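Local coordinates for protein alpha-ketoglutarate-dependent non-heme iron oxygenase EasH (PDB 5M0T) that probably uses iron(II), 2-oxoglutarate and dioxygen to oxidise an ergot-alkaloid intermediate on the way to cycloclavine, at residues Leu100-Phe105 against Glu150-Phe155; Phe105-Ser109 against Met229-Gln233; His132-Asp136 against Ser175-Phe181. All coordinates share one frame; numbering follows the deposited sequence.

Contact 1 of 3, residues Leu100-Phe105 against Glu150-Phe155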
loop_
_atom_site.group_PDB
_atom_site.type_symbol
_atom_site.label_atom_id
_atom_site.label_comp_id
_atom_site.label_asym_id
_atom_site.label_seq_id
_atom_site.Cartn_x
_atom_site.Cartn_y
_atom_site.Cartn_z
ATOM N N LEU A 100 -7.418 -6.476 18.570
ATOM C CA LEU A 100 -8.411 -6.717 17.522
ATOM C C LEU A 100 -7.794 -6.725 16.124
ATOM O O LEU A 100 -8.147 -7.579 15.300
ATOM C CB LEU A 100 -9.537 -5.683 17.591
ATOM C CG LEU A 100 -10.439 -5.799 18.816
ATOM C CD1 LEU A 100 -11.191 -4.504 19.090
ATOM C CD2 LEU A 100 -11.406 -6.946 18.667
ATOM N N CYS A 101 -6.872 -5.799 15.863
ATOM C CA CYS A 101 -6.162 -5.767 14.581
ATOM C C CYS A 101 -5.304 -7.023 14.363
ATOM O O CYS A 101 -5.291 -7.567 13.258
ATOM C CB CYS A 101 -5.315 -4.505 14.455
ATOM S SG CYS A 101 -6.287 -2.974 14.333
ATOM N N LYS A 102 -4.602 -7.480 15.406
ATOM C CA LYS A 102 -3.810 -8.705 15.306
ATOM C C LYS A 102 -4.671 -9.903 14.934
ATOM O O LYS A 102 -4.263 -10.721 14.133
ATOM C CB LYS A 102 -3.065 -9.009 16.607
ATOM C CG LYS A 102 -1.826 -8.155 16.815
ATOM C CD LYS A 102 -1.119 -8.518 18.111
ATOM C CE LYS A 102 -0.174 -7.418 18.558
ATOM N NZ LYS A 102 0.083 -7.576 20.015
ATOM N N ARG A 103 -5.867 -9.988 15.508
ATOM C CA ARG A 103 -6.785 -11.075 15.199
ATOM C C ARG A 103 -7.398 -10.969 13.804
ATOM O O ARG A 103 -7.536 -11.972 13.133
ATOM C CB ARG A 103 -7.894 -11.154 16.237
ATOM C CG ARG A 103 -7.454 -11.828 17.513
ATOM C CD ARG A 103 -8.532 -11.770 18.573
ATOM N NE ARG A 103 -7.931 -11.639 19.891
ATOM C CZ ARG A 103 -7.300 -12.620 20.533
ATOM N NH1 ARG A 103 -7.209 -13.856 20.022
ATOM N NH2 ARG A 103 -6.773 -12.363 21.728
ATOM N N LEU A 104 -7.794 -9.773 13.384
ATOM C CA LEU A 104 -8.398 -9.607 12.056
ATOM C C LEU A 104 -7.372 -9.817 10.941
ATOM O O LEU A 104 -7.618 -10.579 9.996
ATOM C CB LEU A 104 -9.068 -8.246 11.906
ATOM C CG LEU A 104 -9.999 -8.120 10.687
ATOM C CD1 LEU A 104 -11.253 -8.971 10.849
ATOM C CD2 LEU A 104 -10.355 -6.645 10.475
ATOM N N PHE A 105 -6.219 -9.168 11.077
ATOM C CA PHE A 105 -5.235 -9.103 10.005
ATOM C C PHE A 105 -4.137 -10.158 10.048
ATOM O O PHE A 105 -3.543 -10.464 9.018
ATOM C CB PHE A 105 -4.610 -7.707 9.971
ATOM C CG PHE A 105 -5.603 -6.610 9.732
ATOM C CD1 PHE A 105 -6.375 -6.596 8.590
ATOM C CD2 PHE A 105 -5.757 -5.583 10.643
ATOM C CE1 PHE A 105 -7.292 -5.573 8.357
ATOM C CE2 PHE A 105 -6.669 -4.555 10.412
ATOM C CZ PHE A 105 -7.445 -4.550 9.267
ATOM N N GLU A 150 -9.802 -9.844 4.706
ATOM C CA GLU A 150 -10.084 -8.709 5.555
ATOM C C GLU A 150 -9.010 -7.682 5.271
ATOM O O GLU A 150 -7.819 -8.012 5.224
ATOM C CB GLU A 150 -10.089 -9.105 7.030
ATOM C CG GLU A 150 -11.209 -10.074 7.428
ATOM C CD GLU A 150 -12.614 -9.473 7.310
ATOM O OE1 GLU A 150 -12.772 -8.229 7.242
ATOM O OE2 GLU A 150 -13.583 -10.254 7.295
ATOM N N SER A 151 -9.452 -6.455 5.012
ATOM C CA SER A 151 -8.565 -5.355 4.627
ATOM C C SER A 151 -8.640 -4.164 5.555
ATOM O O SER A 151 -7.658 -3.478 5.732
ATOM C CB SER A 151 -8.920 -4.877 3.207
ATOM O OG SER A 151 -10.274 -4.483 3.153
ATOM N N MET A 152 -9.808 -3.902 6.125
ATOM C CA MET A 152 -10.019 -2.725 6.945
ATOM C C MET A 152 -10.790 -3.045 8.211
ATOM O O MET A 152 -11.600 -3.972 8.243
ATOM C CB MET A 152 -10.804 -1.692 6.157
ATOM C CG MET A 152 -10.105 -1.206 4.913
ATOM S SD MET A 152 -11.141 -0.050 4.023
ATOM C CE MET A 152 -9.940 0.763 2.974
ATOM N N LEU A 153 -10.525 -2.255 9.239
ATOM C CA LEU A 153 -11.247 -2.316 10.499
ATOM C C LEU A 153 -11.483 -0.881 10.955
ATOM O O LEU A 153 -10.513 -0.164 11.205
ATOM C CB LEU A 153 -10.426 -3.062 11.559
ATOM C CG LEU A 153 -11.129 -3.354 12.886
ATOM C CD1 LEU A 153 -12.523 -3.955 12.688
ATOM C CD2 LEU A 153 -10.252 -4.276 13.726
ATOM N N ASN A 154 -12.756 -0.486 11.072
ATOM C CA ASN A 154 -13.142 0.882 11.449
ATOM C C ASN A 154 -13.600 0.980 12.899
ATOM O O ASN A 154 -14.630 0.432 13.262
ATOM C CB ASN A 154 -14.267 1.393 10.539
ATOM C CG ASN A 154 -14.467 2.901 10.637
ATOM O OD1 ASN A 154 -14.209 3.526 11.677
ATOM N ND2 ASN A 154 -14.919 3.498 9.541
ATOM N N PHE A 155 -12.841 1.707 13.713
ATOM C CA PHE A 155 -13.245 2.035 15.075
ATOM C C PHE A 155 -13.880 3.403 15.000
ATOM O O PHE A 155 -13.167 4.392 14.940
ATOM C CB PHE A 155 -12.037 2.099 16.013
ATOM C CG PHE A 155 -11.309 0.789 16.177
ATOM C CD1 PHE A 155 -10.417 0.351 15.210
ATOM C CD2 PHE A 155 -11.460 0.031 17.339
ATOM C CE1 PHE A 155 -9.727 -0.841 15.368
ATOM C CE2 PHE A 155 -10.775 -1.168 17.503
ATOM C CZ PHE A 155 -9.906 -1.601 16.523
#

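Contact 2 of 3, residues Phe105-Ser109 against Met229-Gln233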
loop_
_atom_site.group_PDB
_atom_site.type_symbol
_atom_site.label_atom_id
_atom_site.label_comp_id
_atom_site.label_asym_id
_atom_site.label_seq_id
_atom_site.Cartn_x
_atom_site.Cartn_y
_atom_site.Cartn_z
ATOM N N PHE A 105 -6.219 -9.168 11.077
ATOM C CA PHE A 105 -5.235 -9.103 10.005
ATOM C C PHE A 105 -4.137 -10.158 10.048
ATOM O O PHE A 105 -3.543 -10.464 9.018
ATOM C CB PHE A 105 -4.610 -7.707 9.971
ATOM C CG PHE A 105 -5.603 -6.610 9.732
ATOM C CD1 PHE A 105 -6.375 -6.596 8.590
ATOM C CD2 PHE A 105 -5.757 -5.583 10.643
ATOM C CE1 PHE A 105 -7.292 -5.573 8.357
ATOM C CE2 PHE A 105 -6.669 -4.555 10.412
ATOM C CZ PHE A 105 -7.445 -4.550 9.267
ATOM N N GLY A 106 -3.843 -10.703 11.223
ATOM C CA GLY A 106 -2.790 -11.694 11.365
ATOM C C GLY A 106 -2.882 -12.888 10.431
ATOM O O GLY A 106 -1.868 -13.290 9.859
ATOM N N PRO A 107 -4.079 -13.485 10.276
ATOM C CA PRO A 107 -4.160 -14.721 9.469
ATOM C C PRO A 107 -3.801 -14.582 7.974
ATOM O O PRO A 107 -2.981 -15.355 7.481
ATOM C CB PRO A 107 -5.613 -15.161 9.645
ATOM C CG PRO A 107 -5.987 -14.621 10.983
ATOM C CD PRO A 107 -5.296 -13.290 11.077
ATOM N N GLU A 108 -4.384 -13.607 7.283
ATOM C CA GLU A 108 -4.184 -13.451 5.849
ATOM C C GLU A 108 -3.116 -12.421 5.484
ATOM O O GLU A 108 -2.474 -12.570 4.446
ATOM C CB GLU A 108 -5.505 -13.103 5.150
ATOM C CG GLU A 108 -6.589 -14.181 5.261
ATOM C CD GLU A 108 -8.005 -13.660 4.986
ATOM O OE1 GLU A 108 -8.457 -12.660 5.632
ATOM O OE2 GLU A 108 -8.682 -14.289 4.134
ATOM N N SER A 109 -2.901 -11.401 6.318
ATOM C CA SER A 109 -1.946 -10.316 5.989
ATOM C C SER A 109 -0.659 -10.222 6.812
ATOM O O SER A 109 0.367 -9.833 6.258
ATOM C CB SER A 109 -2.655 -8.975 6.060
ATOM O OG SER A 109 -3.742 -8.983 5.161
ATOM N N MET A 229 -8.048 1.080 10.530
ATOM C CA MET A 229 -6.815 0.294 10.393
ATOM C C MET A 229 -6.948 -0.617 9.189
ATOM O O MET A 229 -8.041 -1.051 8.835
ATOM C CB MET A 229 -6.546 -0.542 11.649
ATOM C CG MET A 229 -6.518 0.270 12.928
ATOM S SD MET A 229 -5.334 1.618 12.909
ATOM C CE MET A 229 -3.786 0.728 12.828
ATOM N N GLN A 230 -5.807 -0.934 8.594
ATOM C CA GLN A 230 -5.765 -1.650 7.338
ATOM C C GLN A 230 -4.600 -2.625 7.263
ATOM O O GLN A 230 -3.538 -2.374 7.817
ATOM C CB GLN A 230 -5.666 -0.607 6.230
ATOM C CG GLN A 230 -5.410 -1.097 4.821
ATOM C CD GLN A 230 -5.677 0.017 3.821
ATOM O OE1 GLN A 230 -6.801 0.494 3.697
ATOM N NE2 GLN A 230 -4.636 0.468 3.154
ATOM N N SER A 231 -4.829 -3.728 6.569
ATOM C CA SER A 231 -3.780 -4.676 6.172
ATOM C C SER A 231 -2.579 -3.966 5.520
ATOM O O SER A 231 -2.747 -3.186 4.575
ATOM C CB SER A 231 -4.379 -5.713 5.194
ATOM O OG SER A 231 -3.375 -6.472 4.561
ATOM N N CYS A 232 -1.372 -4.273 5.992
ATOM C CA CYS A 232 -0.177 -3.536 5.560
ATOM C C CYS A 232 0.173 -3.660 4.064
ATOM O O CYS A 232 0.877 -2.795 3.533
ATOM C CB CYS A 232 1.038 -3.909 6.402
ATOM S SG CYS A 232 1.624 -5.594 6.132
ATOM N N GLN A 233 -0.305 -4.719 3.406
ATOM C CA GLN A 233 -0.097 -4.898 1.955
ATOM C C GLN A 233 -0.807 -3.826 1.092
ATOM O O GLN A 233 -0.436 -3.648 -0.064
ATOM C CB GLN A 233 -0.523 -6.292 1.490
ATOM C CG GLN A 233 -2.032 -6.503 1.427
ATOM C CD GLN A 233 -2.417 -7.969 1.229
ATOM O OE1 GLN A 233 -1.906 -8.643 0.336
ATOM N NE2 GLN A 233 -3.333 -8.466 2.061
HETATM O O HOH W 1 -4.148 -11.371 1.830
#

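Contact 3 of 3, residues His132-Asp136 against Ser175-Phe181. With FE2 (Fe (II) ion), chain C; ZN (zinc ion), chain E; AKG (2-oxoglutaric acid), chain D; AKG (2-oxoglutaric acid), chain H.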
loop_
_atom_site.group_PDB
_atom_site.type_symbol
_atom_site.label_atom_id
_atom_site.label_comp_id
_atom_site.label_asym_id
_atom_site.label_seq_id
_atom_site.Cartn_x
_atom_site.Cartn_y
_atom_site.Cartn_z
ATOM N N HIS A 132 -22.634 1.588 2.186
ATOM C CA HIS A 132 -21.465 1.174 1.416
ATOM C C HIS A 132 -20.564 0.280 2.289
ATOM O O HIS A 132 -20.699 0.260 3.511
ATOM C CB HIS A 132 -20.685 2.428 0.953
ATOM C CG HIS A 132 -20.185 3.288 2.084
ATOM N ND1 HIS A 132 -20.951 4.270 2.673
ATOM C CD2 HIS A 132 -19.007 3.281 2.760
ATOM C CE1 HIS A 132 -20.261 4.840 3.649
ATOM N NE2 HIS A 132 -19.088 4.240 3.745
ATOM N N ARG A 133 -19.651 -0.443 1.652
ATOM C CA ARG A 133 -18.628 -1.212 2.355
ATOM C C ARG A 133 -17.330 -0.449 2.232
ATOM O O ARG A 133 -16.996 0.049 1.147
ATOM C CB ARG A 133 -18.483 -2.604 1.741
ATOM C CG ARG A 133 -19.705 -3.469 1.978
ATOM C CD ARG A 133 -19.478 -4.899 1.545
ATOM N NE ARG A 133 -20.621 -5.722 1.911
ATOM C CZ ARG A 133 -21.738 -5.853 1.193
ATOM N NH1 ARG A 133 -21.903 -5.200 0.031
ATOM N NH2 ARG A 133 -22.711 -6.645 1.654
ATOM N N GLU A 134 -16.598 -0.354 3.337
ATOM C CA GLU A 134 -15.396 0.469 3.375
ATOM C C GLU A 134 -14.282 -0.105 2.481
ATOM O O GLU A 134 -13.482 0.667 1.950
ATOM C CB GLU A 134 -14.911 0.690 4.816
ATOM C CG GLU A 134 -14.470 2.136 5.096
ATOM C CD GLU A 134 -15.623 3.100 5.417
ATOM O OE1 GLU A 134 -16.375 3.516 4.507
ATOM O OE2 GLU A 134 -15.782 3.468 6.606
ATOM N N HIS A 135 -14.261 -1.427 2.265
ATOM C CA HIS A 135 -13.233 -2.052 1.417
ATOM C C HIS A 135 -13.343 -1.730 -0.078
ATOM O O HIS A 135 -12.448 -2.064 -0.848
ATOM C CB HIS A 135 -13.112 -3.571 1.694
ATOM C CG HIS A 135 -14.069 -4.450 0.946
ATOM N ND1 HIS A 135 -13.962 -5.825 0.973
ATOM C CD2 HIS A 135 -15.116 -4.175 0.126
ATOM C CE1 HIS A 135 -14.900 -6.350 0.204
ATOM N NE2 HIS A 135 -15.611 -5.371 -0.317
ATOM N N ASP A 136 -14.429 -1.081 -0.498
ATOM C CA ASP A 136 -14.556 -0.654 -1.899
ATOM C C ASP A 136 -13.622 0.502 -2.281
ATOM O O ASP A 136 -13.547 0.862 -3.433
ATOM C CB ASP A 136 -16.025 -0.364 -2.251
ATOM C CG ASP A 136 -16.878 -1.633 -2.316
ATOM O OD1 ASP A 136 -16.427 -2.635 -2.911
ATOM O OD2 ASP A 136 -18.011 -1.634 -1.801
ATOM N N SER A 175 -24.129 -8.359 7.007
ATOM C CA SER A 175 -23.870 -8.018 5.589
ATOM C C SER A 175 -22.471 -8.402 5.103
ATOM O O SER A 175 -22.263 -8.637 3.906
ATOM C CB SER A 175 -24.183 -6.547 5.286
ATOM O OG SER A 175 -23.486 -5.645 6.113
ATOM N N HIS A 176 -21.526 -8.503 6.032
ATOM C CA HIS A 176 -20.214 -9.094 5.749
ATOM C C HIS A 176 -20.207 -10.543 5.225
ATOM O O HIS A 176 -19.177 -11.006 4.732
ATOM C CB HIS A 176 -19.294 -8.943 6.966
ATOM C CG HIS A 176 -19.595 -9.891 8.084
ATOM N ND1 HIS A 176 -20.833 -9.978 8.687
ATOM C CD2 HIS A 176 -18.812 -10.803 8.706
ATOM C CE1 HIS A 176 -20.804 -10.903 9.624
ATOM N NE2 HIS A 176 -19.588 -11.418 9.658
ATOM N N LEU A 177 -21.333 -11.245 5.320
ATOM C CA LEU A 177 -21.456 -12.648 4.884
ATOM C C LEU A 177 -22.422 -12.859 3.725
ATOM O O LEU A 177 -22.574 -13.984 3.250
ATOM C CB LEU A 177 -21.901 -13.525 6.065
ATOM C CG LEU A 177 -20.925 -13.571 7.247
ATOM C CD1 LEU A 177 -21.564 -14.292 8.429
ATOM C CD2 LEU A 177 -19.608 -14.239 6.852
ATOM N N TRP A 178 -23.061 -11.795 3.254
ATOM C CA TRP A 178 -23.940 -11.881 2.079
ATOM C C TRP A 178 -23.154 -12.340 0.866
ATOM O O TRP A 178 -21.978 -12.014 0.718
ATOM C CB TRP A 178 -24.601 -10.531 1.789
ATOM C CG TRP A 178 -25.564 -10.062 2.837
ATOM C CD1 TRP A 178 -25.887 -10.688 4.017
ATOM C CD2 TRP A 178 -26.309 -8.848 2.815
ATOM N NE1 TRP A 178 -26.794 -9.936 4.721
ATOM C CE2 TRP A 178 -27.076 -8.803 4.005
ATOM C CE3 TRP A 178 -26.423 -7.800 1.895
ATOM C CZ2 TRP A 178 -27.938 -7.745 4.298
ATOM C CZ3 TRP A 178 -27.281 -6.749 2.183
ATOM C CH2 TRP A 178 -28.017 -6.723 3.386
ATOM N N GLU A 179 -23.811 -13.106 0.002
ATOM C CA GLU A 179 -23.136 -13.740 -1.120
ATOM C C GLU A 179 -22.593 -12.708 -2.128
ATOM O O GLU A 179 -21.414 -12.756 -2.492
ATOM C CB GLU A 179 -24.084 -14.716 -1.796
ATOM C CG GLU A 179 -23.454 -15.526 -2.908
ATOM C CD GLU A 179 -24.470 -16.316 -3.695
ATOM O OE1 GLU A 179 -24.548 -17.542 -3.466
ATOM O OE2 GLU A 179 -25.180 -15.716 -4.538
ATOM N N ASP A 180 -23.449 -11.776 -2.537
ATOM C CA ASP A 180 -23.153 -10.848 -3.639
ATOM C C ASP A 180 -22.906 -9.416 -3.134
ATOM O O ASP A 180 -23.833 -8.682 -2.829
ATOM C CB ASP A 180 -24.322 -10.882 -4.639
ATOM C CG ASP A 180 -24.069 -10.055 -5.886
ATOM O OD1 ASP A 180 -22.926 -9.603 -6.126
ATOM O OD2 ASP A 180 -25.039 -9.864 -6.641
ATOM N N PHE A 181 -21.648 -9.019 -3.052
ATOM C CA PHE A 181 -21.306 -7.670 -2.591
ATOM C C PHE A 181 -21.544 -6.568 -3.650
ATOM O O PHE A 181 -21.541 -5.384 -3.334
ATOM C CB PHE A 181 -19.851 -7.642 -2.120
ATOM C CG PHE A 181 -19.621 -8.136 -0.703
ATOM C CD1 PHE A 181 -20.502 -8.997 -0.042
ATOM C CD2 PHE A 181 -18.472 -7.761 -0.051
ATOM C CE1 PHE A 181 -20.230 -9.431 1.254
ATOM C CE2 PHE A 181 -18.196 -8.202 1.247
ATOM C CZ PHE A 181 -19.069 -9.037 1.895
HETATM FE FE FE2 C . -18.032 4.293 5.365
HETATM ZN ZN ZN E . -26.238 -18.179 -4.268
HETATM C C1 AKG D . -17.415 6.794 5.573
HETATM O O1 AKG D . -16.847 5.897 4.954
HETATM O O2 AKG D . -17.268 8.073 5.321
HETATM C C2 AKG D . -18.374 6.528 6.743
HETATM O O5 AKG D . -18.904 5.436 6.806
HETATM C C3 AKG D . -18.623 7.577 7.796
HETATM C C4 AKG D . -19.709 7.172 8.779
HETATM C C5 AKG D . -20.012 8.204 9.830
HETATM O O3 AKG D . -19.179 9.214 9.914
HETATM O O4 AKG D . -20.972 8.090 10.558
HETATM C C1 AKG H . -28.083 -16.635 -2.554
HETATM O O1 AKG H . -27.073 -17.326 -2.679
HETATM O O2 AKG H . -28.704 -16.078 -3.564
HETATM C C2 AKG H . -28.782 -16.306 -1.222
HETATM O O5 AKG H . -29.130 -15.148 -1.002
HETATM C C3 AKG H . -29.030 -17.410 -0.229
HETATM C C4 AKG H . -28.402 -17.143 1.131
HETATM C C5 AKG H . -29.017 -17.947 2.244
HETATM O O3 AKG H . -28.210 -18.858 2.727
HETATM O O4 AKG H . -30.150 -17.767 2.662
HETATM O O HOH W 2 -20.170 -3.435 -1.432
HETATM O O HOH W 3 -24.244 -6.801 -0.966
HETATM O O HOH W 4 -25.207 -18.052 -5.953
#

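Contact 1 of 3, residues Leu100-Phe105 against Glu150-Phe155
Leu-104 sits at the middle of this interface and divides its two methyls between two neighbours. CD1 rests on Glu-150 CG at 3.6 Å, against the aliphatic part of a side chain that crosses it at about a right angle. CD2 goes to Leu-153 CB at 3.7 Å and also lies over one face of the Phe-105 ring. With CG anti to the backbone N (chi1 -166°), the Leu-104 fork reaches the strand. Phe-105 turns to the main chain instead, with Glu-150 O and Met-152 N at its ring edge; its CE1 is 3.4 Å from Ser-151 O. One helical turn earlier, Leu-100 CD1 meets the edge of the Phe-155 ring at CE2, 3.7 Å away, and Cys-101 SG lies at that ring's edge too, 5.4 Å from its centroid.

The axes of 100-105 and 152-155 run nearly antiparallel, at 153°; they belong to helix 95-105 and to strand 152-158 of the cupin-type major sheet. Further out, helix 21-31 packs on Leu-100 and Leu-153, and Phe-39 meets Phe-155. With no hydrogen bond between the two segments, the contact depends on the van der Waals fit of methyls and ring edges.

Contact 2 of 3, residues Phe105-Ser109 against Met229-Gln233
Ser-109 and Ser-231 mark the closest backbone approach, with CA atoms 5.9 Å apart, where the turn leaving helix 95-105 comes down on the end of strand 222-231. That strand belongs to the major sheet of the cupin-type double-stranded beta-helix, between strands 152-158 and 112-122. The turn is closed by a bond from Ser-109 N to Phe-105 O, 2.9 Å long, and Ser-109 points its side chain toward the strand.

Phe-105 lays one face along the strand backbone. Ser-231 N stands 3.6 Å above the ring plane, displaced toward the rim, and Gln-230 C lies over the same face, so the ring covers the peptide link between these two residues. Phe-105 CE2 also reaches Met-229 CB at 4.2 Å, but the rest of the methionine side chain turns away, toward Leu-97 and Cys-101 of the helix.

The polar half of the contact is a pair of hydroxyls. Ser-109 OG and Ser-231 OG share a short hydrogen bond of 2.6 Å, the second OG being anti to its own backbone N (chi1 168°), where it faces the loop. Close by is the amide of Gln-233, whose OE1 accepts a bond from Ile-140 N of the second subunit; the serine pair therefore lies beside the dimer interface. The other end of that amide is tied back to the loop through a water: Gln-233 NE2 donates to it at 3.0 Å, and the water in turn gives a weak, 3.3 Å bond to Glu-108 O.

Contact 3 of 3, residues His132-Asp136 against Ser175-Phe181
The guanidinium of Arg-133 lies almost perfectly flat on the Phe-181 ring, the two planes 8° apart and their centres separated by 3.7 Å. This is a cation-pi stack, with NE over the middle of the ring, and it is extended by a CH-pi contact from Arg-133 CD to the same face. An extended chain from CG to NE carries the group across.

Its edges are then fixed by polar bonds. NH2 donates to Ser-175 O at 3.0 Å and 161°, approaching from above the carbonyl plane, while NE bonds Lys-207 O. NH1 gives to two waters, one of which joins Asp-136 OD2 and Phe-181 O, the other Asp-180 O.

In sequence the arginine falls between two metal ligands, His-132 and Glu-134, which with His-210 form the facial triad, two histidines and one carboxylate, of the 2-oxoglutarate oxygenases. His-132 NE2 binds the iron at 1.9 Å and Glu-134 OE1 at 2.0 Å; the 2-oxoglutarate chelates it through O1 and O5. At the edge of the Phe-181 ring sits His-135, NE2 to CD2 3.7 Å, its plane turned 56° from the phenyl. On the far loop Glu-179 OE1 binds a zinc ion, 2.0 Å away, that also holds a second 2-oxoglutarate.

Following the chain from the N terminus, contacts 1 and 2 both begin at the end of helix 95-105, where they share Phe-105. Contact 3 opens next, at the iron-binding loop 132-136. Contact 1 then closes a loop of 44 residues at strand 152-158, contact 3 one of 38 residues at 175-181, and contact 2 the longest, 119 residues, at strand 222-231. Contact 3 is nested inside contact 2, whereas contact 1 crosses both. Contacts 1 and 2 join through their neighbouring strands, Leu-153 N lying 2.8 Å from Met-229 O. Toward the iron, Asn-154 ND2 of contact 1 comes within 3.1 Å of Glu-134 OE2 of contact 3, while contacts 2 and 3 do not touch.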